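Local coordinates for protein ubiquitin-like-specific protease 2 (Saccharomyces cerevisiae, PDB 5LNB) that cleaves SUMO from its conjugates as a cysteine protease of the peptidase C48 family, the chain here holding its catalytic domain, at residues Tyr61-Ile66 / Ile71-Val76. Numbering follows the deposited sequence.
Sequences YIESSI and IKREQV
After its last turns, helix 51-67 gives way to a connection that doubles back beside it, bringing the CA atoms of I66 and I71 within 5.3 Å and those of I62 and V76 within 8.5 Å. I66 lies at the centre of the interface: its CG1 packs 3.7 Å from I71 CD1, while its CD1 reaches on to V76 CG1 at 4.0 Å and also sits over one face of the R73 guanidinium, toward the rim. One turn earlier, I62 turns CG2, which is anti to the backbone N, onto the methyl groups of V76. S65 OG rests against I71 CG1, but its hydrogen bond goes to the carbonyl of F227. Above this apolar layer R73 grips E63 end-on, NH1 to OE2 at 2.9 Å and NH2 to OE1 at 3.0 Å, each oxygen offering its syn lone pair and the two planes only 23° apart. The bend of E63 at chi2 (-75°) helps bring the carboxylate to R73, and K59 forms a second salt bridge with OE2. An alanine at E63 would remove both acceptors and probably leave the guanidinium freer to swing off I66. A water links the carbonyl oxygens of I66 and I71. The arrangement is a helix-loop-strand connection within the Ulp1-type catalytic domain, leading from helix 51-67 into edge strand 76-78 of its mixed sheet.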
loop_
_atom_site.group_PDB
_atom_site.type_symbol
_atom_site.label_atom_id
_atom_site.label_comp_id
_atom_site.label_asym_id
_atom_site.label_seq_id
_atom_site.Cartn_x
_atom_site.Cartn_y
_atom_site.Cartn_z
ATOM N N TYR A 61 -4.206 5.515 5.807
ATOM C CA TYR A 61 -3.114 5.548 6.773
ATOM C C TYR A 61 -1.906 6.344 6.292
ATOM O O TYR A 61 -1.124 6.819 7.125
ATOM C CB TYR A 61 -2.702 4.127 7.152
ATOM C CG TYR A 61 -3.749 3.471 8.016
ATOM C CD1 TYR A 61 -4.136 4.054 9.220
ATOM C CD2 TYR A 61 -4.385 2.298 7.616
ATOM C CE1 TYR A 61 -5.119 3.479 10.008
ATOM C CE2 TYR A 61 -5.367 1.714 8.402
ATOM C CZ TYR A 61 -5.726 2.307 9.589
ATOM O OH TYR A 61 -6.688 1.724 10.370
ATOM N N ILE A 62 -1.743 6.529 4.984
ATOM C CA ILE A 62 -0.665 7.398 4.524
ATOM C C ILE A 62 -1.036 8.861 4.717
ATOM O O ILE A 62 -0.195 9.684 5.094
ATOM C CB ILE A 62 -0.313 7.072 3.067
ATOM C CG1 ILE A 62 0.379 5.703 3.009
ATOM C CG2 ILE A 62 0.573 8.151 2.483
ATOM C CD1 ILE A 62 0.710 5.246 1.610
ATOM N N GLU A 63 -2.303 9.203 4.490
ATOM C CA GLU A 63 -2.766 10.555 4.772
ATOM C C GLU A 63 -2.645 10.876 6.255
ATOM O O GLU A 63 -2.304 12.003 6.630
ATOM C CB GLU A 63 -4.206 10.714 4.296
ATOM C CG GLU A 63 -4.340 10.717 2.785
ATOM C CD GLU A 63 -3.866 12.030 2.159
ATOM O OE1 GLU A 63 -4.044 13.093 2.798
ATOM O OE2 GLU A 63 -3.315 11.997 1.029
ATOM N N SER A 64 -2.930 9.899 7.115
ATOM C CA SER A 64 -2.741 10.106 8.546
ATOM C C SER A 64 -1.291 10.431 8.851
ATOM O O SER A 64 -0.997 11.339 9.639
ATOM C CB SER A 64 -3.191 8.865 9.316
ATOM O OG SER A 64 -2.711 8.884 10.647
ATOM N N SER A 65 -0.368 9.705 8.212
ATOM C CA SER A 65 1.055 9.973 8.375
ATOM C C SER A 65 1.409 11.376 7.904
ATOM O O SER A 65 2.236 12.060 8.523
ATOM C CB SER A 65 1.868 8.924 7.612
ATOM O OG SER A 65 3.242 9.240 7.614
ATOM N N ILE A 66 0.790 11.829 6.812
ATOM C CA ILE A 66 1.044 13.189 6.345
ATOM C C ILE A 66 0.465 14.207 7.322
ATOM O O ILE A 66 1.103 15.225 7.617
ATOM C CB ILE A 66 0.494 13.380 4.917
ATOM C CG1 ILE A 66 1.299 12.519 3.928
ATOM C CG2 ILE A 66 0.471 14.883 4.531
ATOM C CD1 ILE A 66 0.713 12.403 2.544
ATOM N N ILE A 71 5.695 12.359 7.581
ATOM C CA ILE A 71 6.272 12.532 6.257
ATOM C C ILE A 71 5.634 13.768 5.635
ATOM O O ILE A 71 4.612 14.270 6.104
ATOM C CB ILE A 71 6.052 11.297 5.358
ATOM C CG1 ILE A 71 4.548 11.052 5.168
ATOM C CG2 ILE A 71 6.722 10.065 5.973
ATOM C CD1 ILE A 71 4.192 10.233 3.957
ATOM N N LYS A 72 6.252 14.257 4.568
ATOM C CA LYS A 72 5.682 15.327 3.765
ATOM C C LYS A 72 4.958 14.724 2.570
ATOM O O LYS A 72 5.333 13.661 2.069
ATOM C CB LYS A 72 6.760 16.303 3.289
ATOM C CG LYS A 72 7.654 16.849 4.395
ATOM C CD LYS A 72 8.693 17.786 3.816
ATOM C CE LYS A 72 9.753 18.164 4.838
ATOM N NZ LYS A 72 10.752 17.074 5.047
ATOM N N ARG A 73 3.902 15.410 2.130
ATOM C CA ARG A 73 3.104 14.912 1.016
ATOM C C ARG A 73 3.963 14.608 -0.208
ATOM O O ARG A 73 3.760 13.591 -0.880
ATOM C CB ARG A 73 2.014 15.926 0.658
ATOM C CG ARG A 73 1.103 15.448 -0.473
ATOM C CD ARG A 73 -0.114 16.337 -0.671
ATOM N NE ARG A 73 -0.948 16.393 0.521
ATOM C CZ ARG A 73 -1.823 15.454 0.879
ATOM N NH1 ARG A 73 -1.976 14.362 0.139
ATOM N NH2 ARG A 73 -2.542 15.598 1.992
ATOM N N GLU A 74 4.918 15.480 -0.521
ATOM C CA GLU A 74 5.712 15.321 -1.732
ATOM C C GLU A 74 6.710 14.169 -1.662
ATOM O O GLU A 74 7.345 13.882 -2.680
ATOM C CB GLU A 74 6.451 16.626 -2.041
ATOM C CG GLU A 74 7.324 17.137 -0.901
ATOM C CD GLU A 74 6.680 18.278 -0.101
ATOM O OE1 GLU A 74 5.476 18.185 0.274
ATOM O OE2 GLU A 74 7.396 19.277 0.151
ATOM N N GLN A 75 6.867 13.504 -0.517
ATOM C CA GLN A 75 7.824 12.411 -0.382
ATOM C C GLN A 75 7.257 11.044 -0.753
ATOM O O GLN A 75 8.038 10.094 -0.899
ATOM C CB GLN A 75 8.356 12.341 1.053
ATOM C CG GLN A 75 9.099 13.586 1.503
ATOM C CD GLN A 75 9.534 13.511 2.956
ATOM O OE1 GLN A 75 8.888 12.863 3.786
ATOM N NE2 GLN A 75 10.654 14.156 3.266
ATOM N N VAL A 76 5.937 10.917 -0.919
ATOM C CA VAL A 76 5.279 9.622 -1.061
ATOM C C VAL A 76 4.386 9.640 -2.295
ATOM O O VAL A 76 3.663 10.611 -2.532
ATOM C CB VAL A 76 4.452 9.274 0.201
ATOM C CG1 VAL A 76 3.364 10.317 0.426
ATOM C CG2 VAL A 76 3.839 7.876 0.107
HETATM O O HOH W 1 3.260 16.788 6.389
#